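Local coordinates for protein putative acyl-CoA thioester hydrolase YbhC (Escherichia coli K-12, PDB 3GRH) that is a putative thioesterase of the outer membrane that belongs to the pectinesterase family but neither binds pectin nor has pectinesterase activity, at residues 209-214 / 241-246; 225-230 / 246-251. One frame throughout, in Å; residues are numbered along the deposited sequence.

Interaction 1 (209-214 / 241-246); sequences TIENTL and NILGRQ
Two successive coils of the right-handed parallel beta-helix meet here, with Thr209, Ile210 and Glu211 paired in parallel register against Asn241, Ile242 and Leu243. The strand segments 209-212 and 241-243 run 4.8 Å apart and only 4° from parallel. Their backbones are stitched by Ile210 N to Asn241 O (2.9 Å), Leu243 N to Ile210 O and Asn212 N to Leu243 O.

Ile210 and Ile242 turn to one face of the sheet, Ile242 packing on Thr248 and on Ile275 of the next strand. The opposite face carries Thr209 with Asn241, and Glu211 with Leu243. Asn241 ND2 reaches across to Thr209 OG1, 3.2 Å away; the hydrogen bond is bent, 143° at the hydrogen, with the hydroxyl tilted 22° from the amide plane. That same hydroxyl is also bonded to Pro139 O, so one oxygen joins three chain segments. The Thr209 methyl swings the other way, CG2 trans to the backbone N, and meets Leu243 CD1 at 3.7 Å. Replacing this threonine with an alanine removes hydroxyl and methyl together, and would probably leave the Asn241 amide without its acceptor and Leu243 CD1 bare on one side.

Glu211 crosses its bridge partner Leu243 from the adjacent coil: its CG lies 3.8 Å from Leu243 CB, and OE1 is 3.5 Å from that same CB. At the end of the strand, Asn212 OD1 accepts from Leu214 N in an Asx turn (3.2 Å), while its ND2 is held by Val226 O and Leu148 O.

The chemistry is thus two-faced. The two isoleucines share one side without touching each other, whereas on the other the amide-hydroxyl bond, the Thr209 methyl and the CH2 groups of Glu211 meet Asn241 and Leu243, with Glu211, Asn241 and Leu243 still partly open to solvent.

Interaction 2 (225-230 / 246-251); sequences AVALRT and QNTFFV
Leu228, Arg229 and Thr230 pair in parallel with Phe249, Phe250 and Val251, the short strands 4.9 Å apart and inclined by 12°. Thr248 O takes the regular strand bond from Leu228 N at 3.2 Å and a second one from Ala227 N at 2.9 Å; Ala227 N, like the bond from Ala225 N to Gln246 O, lies before the strand.

On one face, Leu228 and Phe249 lie side by side and point the same way, Leu228 CD2 3.8 Å from Phe249 CE1. The ring presents its CD1 edge, near its own plane, to Leu228 O at 3.4 Å. With OG1 anti to the backbone N (chi1 177°), Thr230 CG2 sits between the backbone N and the carbonyl carbon and touches both Val251 CG1 (3.7 Å) and Phe249 CE1; Ile237 of strand 235-238 also packs on Leu228 and Phe249. On the other face Val226 CG1 meets Phe250 CB at 4.0 Å.

Asn247, in a left-handed backbone conformation, gives its ND2 to Ser283 OG and comes close to Asp280, the predicted nucleophile. Coil-on-coil stacking of short parallel strands is characteristic of the pectinesterase-family beta-helix, and Asn247 probably lies by the counterpart of the family's active site.

Interactions 1 and 2 lie about 8 Å apart, centre to centre, and join the same two coils of the beta-helix on neighbouring faces. Their segments alternate along the chain: 209-214, 225-230, 241-246, then 246-251. Strand 208-212 is followed by strand 228-230, and strand 240-243 by strand 249-251, so interaction 2 repeats the stacking of interaction 1 one face further round. Gln246 belongs to both, as the corner where the second coil turns. The contacts also touch directly, with Ile210 CG2 against Ala227 O and Ala227 CB against Leu243 O. The two coils are hydrogen-bonded on both faces, near the predicted nucleophile Asp280, which lies nearer interaction 2.

Interaction 1 (209-214 / 241-246)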
ATOM      1  N   THR A 209      -9.252 -11.280   0.033  1.00  6.82           N
ATOM      2  CA  THR A 209      -9.780  -9.912   0.027  1.00  7.43           C
ATOM      3  C   THR A 209      -9.671  -9.391   1.415  1.00  6.54           C
ATOM      4  O   THR A 209     -10.058 -10.042   2.353  1.00  9.43           O
ATOM      5  CB  THR A 209     -11.254  -9.838  -0.433  1.00  8.51           C
ATOM      6  OG1 THR A 209     -11.254 -10.310  -1.799  1.00 11.16           O
ATOM      7  CG2 THR A 209     -11.786  -8.406  -0.406  1.00 12.33           C
ATOM      8  N   ILE A 210      -9.170  -8.167   1.516  1.00  7.90           N
ATOM      9  CA  ILE A 210      -9.092  -7.464   2.831  1.00  7.38           C
ATOM     10  C   ILE A 210      -9.819  -6.130   2.672  1.00  8.21           C
ATOM     11  O   ILE A 210      -9.564  -5.413   1.740  1.00  8.31           O
ATOM     12  CB  ILE A 210      -7.704  -7.202   3.280  1.00  7.95           C
ATOM     13  CG1 ILE A 210      -6.943  -8.515   3.549  1.00  9.29           C
ATOM     14  CG2 ILE A 210      -7.761  -6.344   4.547  1.00 11.18           C
ATOM     15  CD1 ILE A 210      -5.410  -8.398   3.537  1.00 12.60           C
ATOM     16  N   GLU A 211     -10.808  -5.872   3.536  1.00  9.42           N
ATOM     17  CA  GLU A 211     -11.708  -4.710   3.350  1.00  9.27           C
ATOM     18  C   GLU A 211     -11.874  -4.043   4.721  1.00 10.19           C
ATOM     19  O   GLU A 211     -12.154  -4.698   5.706  1.00 10.62           O
ATOM     20  CB  GLU A 211     -13.052  -5.160   2.775  1.00 10.89           C
ATOM     21  CG  GLU A 211     -14.026  -4.053   2.513  1.00 14.99           C
ATOM     22  CD  GLU A 211     -15.213  -4.427   1.662  1.00 20.39           C
ATOM     23  OE1 GLU A 211     -14.978  -5.001   0.566  1.00 28.07           O
ATOM     24  OE2 GLU A 211     -16.351  -4.082   2.055  1.00 29.60           O
ATOM     25  N   ASN A 212     -11.729  -2.733   4.740  1.00  8.66           N
ATOM     26  CA  ASN A 212     -12.286  -1.920   5.832  1.00  7.34           C
ATOM     27  C   ASN A 212     -13.692  -1.526   5.413  1.00  8.40           C
ATOM     28  O   ASN A 212     -13.859  -0.800   4.453  1.00  8.14           O
ATOM     29  CB  ASN A 212     -11.398  -0.752   6.215  1.00  8.15           C
ATOM     30  CG  ASN A 212     -11.796  -0.132   7.492  1.00  7.91           C
ATOM     31  OD1 ASN A 212     -12.995   0.075   7.689  1.00  8.26           O
ATOM     32  ND2 ASN A 212     -10.832   0.285   8.335  1.00  7.77           N
ATOM     33  N   THR A 213     -14.627  -2.144   6.094  1.00  8.99           N
ATOM     34  CA  THR A 213     -16.024  -2.168   5.649  1.00  9.57           C
ATOM     35  C   THR A 213     -16.736  -0.880   6.109  1.00 10.51           C
ATOM     36  O   THR A 213     -17.973  -0.741   5.907  1.00 12.19           O
ATOM     37  CB  THR A 213     -16.713  -3.410   6.166  1.00  7.51           C
ATOM     38  OG1 THR A 213     -16.578  -3.509   7.593  1.00 12.35           O
ATOM     39  CG2 THR A 213     -16.081  -4.683   5.622  1.00 11.86           C
ATOM     40  N   LEU A 214     -16.031   0.108   6.622  1.00 10.83           N
ATOM     41  CA  LEU A 214     -16.671   1.419   6.914  1.00 12.07           C
ATOM     42  C   LEU A 214     -17.375   1.993   5.667  1.00 13.10           C
ATOM     43  O   LEU A 214     -18.555   2.421   5.718  1.00 13.04           O
ATOM     44  CB  LEU A 214     -15.640   2.393   7.441  1.00 13.01           C
ATOM     45  CG  LEU A 214     -16.093   3.686   8.069  1.00 13.04           C
ATOM     46  CD1 LEU A 214     -16.692   3.401   9.480  1.00 13.08           C
ATOM     47  CD2 LEU A 214     -14.942   4.691   8.155  1.00 11.00           C
ATOM     48  N   ASN A 241      -7.305  -8.536  -3.262  1.00  6.05           N
ATOM     49  CA  ASN A 241      -8.141  -7.341  -3.397  1.00  7.07           C
ATOM     50  C   ASN A 241      -8.049  -6.594  -2.086  1.00  8.73           C
ATOM     51  O   ASN A 241      -8.272  -7.192  -1.036  1.00  9.19           O
ATOM     52  CB  ASN A 241      -9.634  -7.686  -3.587  1.00  8.50           C
ATOM     53  CG  ASN A 241      -9.922  -8.409  -4.863  1.00 11.83           C
ATOM     54  OD1 ASN A 241      -9.282  -8.237  -5.867  1.00 15.20           O
ATOM     55  ND2 ASN A 241     -10.855  -9.356  -4.786  1.00 13.29           N
ATOM     56  N   ILE A 242      -7.706  -5.321  -2.150  1.00  8.49           N
ATOM     57  CA  ILE A 242      -7.651  -4.442  -0.979  1.00  7.82           C
ATOM     58  C   ILE A 242      -8.647  -3.333  -1.154  1.00  8.70           C
ATOM     59  O   ILE A 242      -8.514  -2.546  -2.093  1.00  8.46           O
ATOM     60  CB  ILE A 242      -6.215  -3.860  -0.775  1.00  9.47           C
ATOM     61  CG1 ILE A 242      -5.138  -4.924  -0.906  1.00 11.00           C
ATOM     62  CG2 ILE A 242      -6.221  -3.265   0.596  1.00 12.62           C
ATOM     63  CD1 ILE A 242      -3.737  -4.297  -0.973  1.00 14.50           C
ATOM     64  N   LEU A 243      -9.701  -3.360  -0.327  1.00  7.47           N
ATOM     65  CA  LEU A 243     -10.897  -2.572  -0.565  1.00  9.60           C
ATOM     66  C   LEU A 243     -11.118  -1.601   0.556  1.00  9.77           C
ATOM     67  O   LEU A 243     -11.156  -1.961   1.745  1.00  9.44           O
ATOM     68  CB  LEU A 243     -12.134  -3.457  -0.732  1.00 11.80           C
ATOM     69  CG  LEU A 243     -12.009  -4.470  -1.836  1.00 13.77           C
ATOM     70  CD1 LEU A 243     -13.247  -5.326  -1.897  1.00 16.04           C
ATOM     71  CD2 LEU A 243     -11.701  -3.917  -3.177  1.00 10.77           C
ATOM     72  N   GLY A 244     -11.268  -0.324   0.191  1.00 10.98           N
ATOM     73  CA  GLY A 244     -11.566   0.710   1.142  1.00  9.70           C
ATOM     74  C   GLY A 244     -12.057   1.964   0.468  1.00  7.88           C
ATOM     75  O   GLY A 244     -12.601   1.907  -0.646  1.00  9.77           O
ATOM     76  N   ARG A 245     -11.879   3.055   1.206  1.00  8.55           N
ATOM     77  CA  ARG A 245     -12.253   4.402   0.731  1.00  8.34           C
ATOM     78  C   ARG A 245     -11.056   5.283   1.042  1.00  9.36           C
ATOM     79  O   ARG A 245     -10.142   5.346   0.241  1.00 10.15           O
ATOM     80  CB  ARG A 245     -13.515   4.898   1.306  1.00  8.70           C
ATOM     81  CG  ARG A 245     -14.716   4.090   0.947  1.00  8.15           C
ATOM     82  CD  ARG A 245     -15.127   4.222  -0.428  1.00 12.64           C
ATOM     83  NE  ARG A 245     -16.331   3.391  -0.667  1.00 15.17           N
ATOM     84  CZ  ARG A 245     -16.331   2.207  -1.278  1.00 19.69           C
ATOM     85  NH1 ARG A 245     -15.228   1.649  -1.739  1.00 22.41           N
ATOM     86  NH2 ARG A 245     -17.507   1.565  -1.494  1.00 23.71           N
ATOM     87  N   GLN A 246     -10.965   5.850   2.248  1.00  8.78           N
ATOM     88  CA  GLN A 246      -9.783   6.680   2.592  1.00  8.79           C
ATOM     89  C   GLN A 246      -8.708   5.874   3.264  1.00 10.11           C
ATOM     90  O   GLN A 246      -8.951   5.202   4.212  1.00 10.56           O
ATOM     91  CB  GLN A 246     -10.205   7.871   3.467  1.00  8.34           C
ATOM     92  CG  GLN A 246      -9.176   8.875   3.692  1.00  9.83           C
ATOM     93  CD  GLN A 246      -9.549   9.925   4.658  1.00 11.45           C
ATOM     94  OE1 GLN A 246     -10.682  10.353   4.665  1.00 13.52           O
ATOM     95  NE2 GLN A 246      -8.600  10.315   5.551  1.00 16.47           N
TER

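Interaction 2 (225-230 / 246-251)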
ATOM      1  N   ALA A 225      -9.614   4.853   7.204  1.00  9.82           N
ATOM      2  CA  ALA A 225     -10.060   3.550   7.499  1.00  8.16           C
ATOM      3  C   ALA A 225      -9.232   2.534   6.688  1.00  7.11           C
ATOM      4  O   ALA A 225      -9.654   2.029   5.615  1.00  9.40           O
ATOM      5  CB  ALA A 225     -11.513   3.467   7.184  1.00 10.08           C
ATOM      6  N   VAL A 226      -8.106   2.183   7.281  1.00  8.16           N
ATOM      7  CA  VAL A 226      -7.155   1.331   6.602  1.00  7.39           C
ATOM      8  C   VAL A 226      -7.658  -0.084   6.510  1.00  7.21           C
ATOM      9  O   VAL A 226      -8.160  -0.649   7.490  1.00  7.74           O
ATOM     10  CB  VAL A 226      -5.775   1.389   7.348  1.00  7.31           C
ATOM     11  CG1 VAL A 226      -4.785   0.442   6.670  1.00  7.50           C
ATOM     12  CG2 VAL A 226      -5.243   2.811   7.428  1.00  9.28           C
ATOM     13  N   ALA A 227      -7.504  -0.679   5.326  1.00  7.44           N
ATOM     14  CA  ALA A 227      -7.780  -2.073   5.100  1.00  7.04           C
ATOM     15  C   ALA A 227      -6.554  -2.885   5.489  1.00  8.79           C
ATOM     16  O   ALA A 227      -6.620  -3.707   6.326  1.00  7.02           O
ATOM     17  CB  ALA A 227      -8.158  -2.323   3.682  1.00  8.18           C
ATOM     18  N   LEU A 228      -5.424  -2.629   4.834  1.00  8.10           N
ATOM     19  CA  LEU A 228      -4.171  -3.406   5.036  1.00  7.80           C
ATOM     20  C   LEU A 228      -3.099  -2.408   5.399  1.00  8.86           C
ATOM     21  O   LEU A 228      -2.822  -1.527   4.646  1.00  8.77           O
ATOM     22  CB  LEU A 228      -3.789  -4.096   3.765  1.00  7.21           C
ATOM     23  CG  LEU A 228      -2.500  -4.881   3.840  1.00  8.98           C
ATOM     24  CD1 LEU A 228      -2.357  -5.880   4.959  1.00 11.67           C
ATOM     25  CD2 LEU A 228      -2.387  -5.600   2.468  1.00 13.12           C
ATOM     26  N   ARG A 229      -2.420  -2.655   6.512  1.00  6.49           N
ATOM     27  CA  ARG A 229      -1.203  -1.961   6.894  1.00  8.12           C
ATOM     28  C   ARG A 229      -0.073  -2.940   6.960  1.00  9.06           C
ATOM     29  O   ARG A 229      -0.220  -4.015   7.565  1.00  9.22           O
ATOM     30  CB  ARG A 229      -1.376  -1.353   8.223  1.00  9.49           C
ATOM     31  CG  ARG A 229      -0.138  -0.769   8.800  1.00  9.61           C
ATOM     32  CD  ARG A 229      -0.287   0.002  10.040  1.00 11.83           C
ATOM     33  NE  ARG A 229       1.004   0.313  10.667  1.00 12.63           N
ATOM     34  CZ  ARG A 229       1.101   0.814  11.891  1.00 12.85           C
ATOM     35  NH1 ARG A 229       0.015   1.128  12.593  1.00 15.71           N
ATOM     36  NH2 ARG A 229       2.288   0.955  12.416  1.00 12.82           N
ATOM     37  N   THR A 230       1.040  -2.618   6.325  1.00  9.91           N
ATOM     38  CA  THR A 230       2.193  -3.506   6.387  1.00  8.79           C
ATOM     39  C   THR A 230       3.425  -2.695   6.752  1.00 11.50           C
ATOM     40  O   THR A 230       3.661  -1.648   6.196  1.00 11.06           O
ATOM     41  CB  THR A 230       2.358  -4.404   5.157  1.00 12.91           C
ATOM     42  OG1 THR A 230       3.556  -5.183   5.270  1.00 12.57           O
ATOM     43  CG2 THR A 230       2.450  -3.613   3.895  1.00 16.94           C
ATOM     44  N   GLN A 246     -10.965   5.850   2.248  1.00  8.78           N
ATOM     45  CA  GLN A 246      -9.783   6.680   2.592  1.00  8.79           C
ATOM     46  C   GLN A 246      -8.708   5.874   3.264  1.00 10.11           C
ATOM     47  O   GLN A 246      -8.951   5.202   4.212  1.00 10.56           O
ATOM     48  CB  GLN A 246     -10.205   7.871   3.467  1.00  8.34           C
ATOM     49  CG  GLN A 246      -9.176   8.875   3.692  1.00  9.83           C
ATOM     50  CD  GLN A 246      -9.549   9.925   4.658  1.00 11.45           C
ATOM     51  OE1 GLN A 246     -10.682  10.353   4.665  1.00 13.52           O
ATOM     52  NE2 GLN A 246      -8.600  10.315   5.551  1.00 16.47           N
ATOM     53  N   ASN A 247      -7.502   5.931   2.709  1.00  8.93           N
ATOM     54  CA  ASN A 247      -6.298   5.281   3.229  1.00  9.69           C
ATOM     55  C   ASN A 247      -6.422   3.750   3.199  1.00  8.09           C
ATOM     56  O   ASN A 247      -5.921   3.070   4.120  1.00 10.54           O
ATOM     57  CB  ASN A 247      -5.996   5.721   4.658  1.00 10.18           C
ATOM     58  CG  ASN A 247      -5.673   7.183   4.795  1.00 11.59           C
ATOM     59  OD1 ASN A 247      -6.403   7.911   5.506  1.00 16.10           O
ATOM     60  ND2 ASN A 247      -4.603   7.640   4.146  1.00 18.30           N
ATOM     61  N   THR A 248      -6.898   3.163   2.095  1.00  7.71           N
ATOM     62  CA  THR A 248      -7.023   1.757   1.957  1.00  7.50           C
ATOM     63  C   THR A 248      -5.796   0.889   2.273  1.00  8.82           C
ATOM     64  O   THR A 248      -5.913  -0.057   3.040  1.00  7.76           O
ATOM     65  CB  THR A 248      -7.471   1.496   0.529  1.00  7.17           C
ATOM     66  OG1 THR A 248      -8.715   2.177   0.297  1.00  8.17           O
ATOM     67  CG2 THR A 248      -7.657   0.043   0.318  1.00  9.48           C
ATOM     68  N   PHE A 249      -4.660   1.247   1.701  1.00  6.21           N
ATOM     69  CA  PHE A 249      -3.421   0.509   1.859  1.00  7.18           C
ATOM     70  C   PHE A 249      -2.398   1.476   2.459  1.00  9.28           C
ATOM     71  O   PHE A 249      -2.172   2.526   1.891  1.00  8.43           O
ATOM     72  CB  PHE A 249      -3.018  -0.018   0.501  1.00  8.74           C
ATOM     73  CG  PHE A 249      -1.743  -0.843   0.522  1.00  9.86           C
ATOM     74  CD1 PHE A 249      -1.475  -1.785   1.533  1.00 14.59           C
ATOM     75  CD2 PHE A 249      -0.841  -0.732  -0.482  1.00 15.54           C
ATOM     76  CE1 PHE A 249      -0.328  -2.564   1.485  1.00 15.88           C
ATOM     77  CE2 PHE A 249       0.321  -1.499  -0.498  1.00 15.90           C
ATOM     78  CZ  PHE A 249       0.560  -2.395   0.449  1.00 12.71           C
ATOM     79  N   PHE A 250      -1.786   1.105   3.603  1.00  8.44           N
ATOM     80  CA  PHE A 250      -0.872   1.980   4.314  1.00 10.52           C
ATOM     81  C   PHE A 250       0.406   1.206   4.556  1.00 11.77           C
ATOM     82  O   PHE A 250       0.369   0.113   5.107  1.00 12.79           O
ATOM     83  CB  PHE A 250      -1.471   2.393   5.645  1.00 13.13           C
ATOM     84  CG  PHE A 250      -1.039   3.760   6.084  1.00 14.62           C
ATOM     85  CD1 PHE A 250      -1.925   4.797   6.053  1.00 19.91           C
ATOM     86  CD2 PHE A 250       0.280   4.045   6.340  1.00 19.68           C
ATOM     87  CE1 PHE A 250      -1.532   6.100   6.389  1.00 20.80           C
ATOM     88  CE2 PHE A 250       0.706   5.324   6.680  1.00 19.97           C
ATOM     89  CZ  PHE A 250      -0.193   6.351   6.719  1.00 19.85           C
ATOM     90  N   VAL A 251       1.531   1.719   4.085  1.00  8.65           N
ATOM     91  CA  VAL A 251       2.771   1.117   4.468  1.00 11.19           C
ATOM     92  C   VAL A 251       3.490   2.022   5.433  1.00 11.03           C
ATOM     93  O   VAL A 251       3.379   3.224   5.369  1.00 11.03           O
ATOM     94  CB  VAL A 251       3.645   0.865   3.325  1.00 12.25           C
ATOM     95  CG1 VAL A 251       2.971  -0.248   2.439  1.00 16.25           C
ATOM     96  CG2 VAL A 251       3.819   2.061   2.447  1.00 14.71           C
TER
HETATM   97  O   HOH W   1     -11.069   3.013   3.828  1.00 21.00           O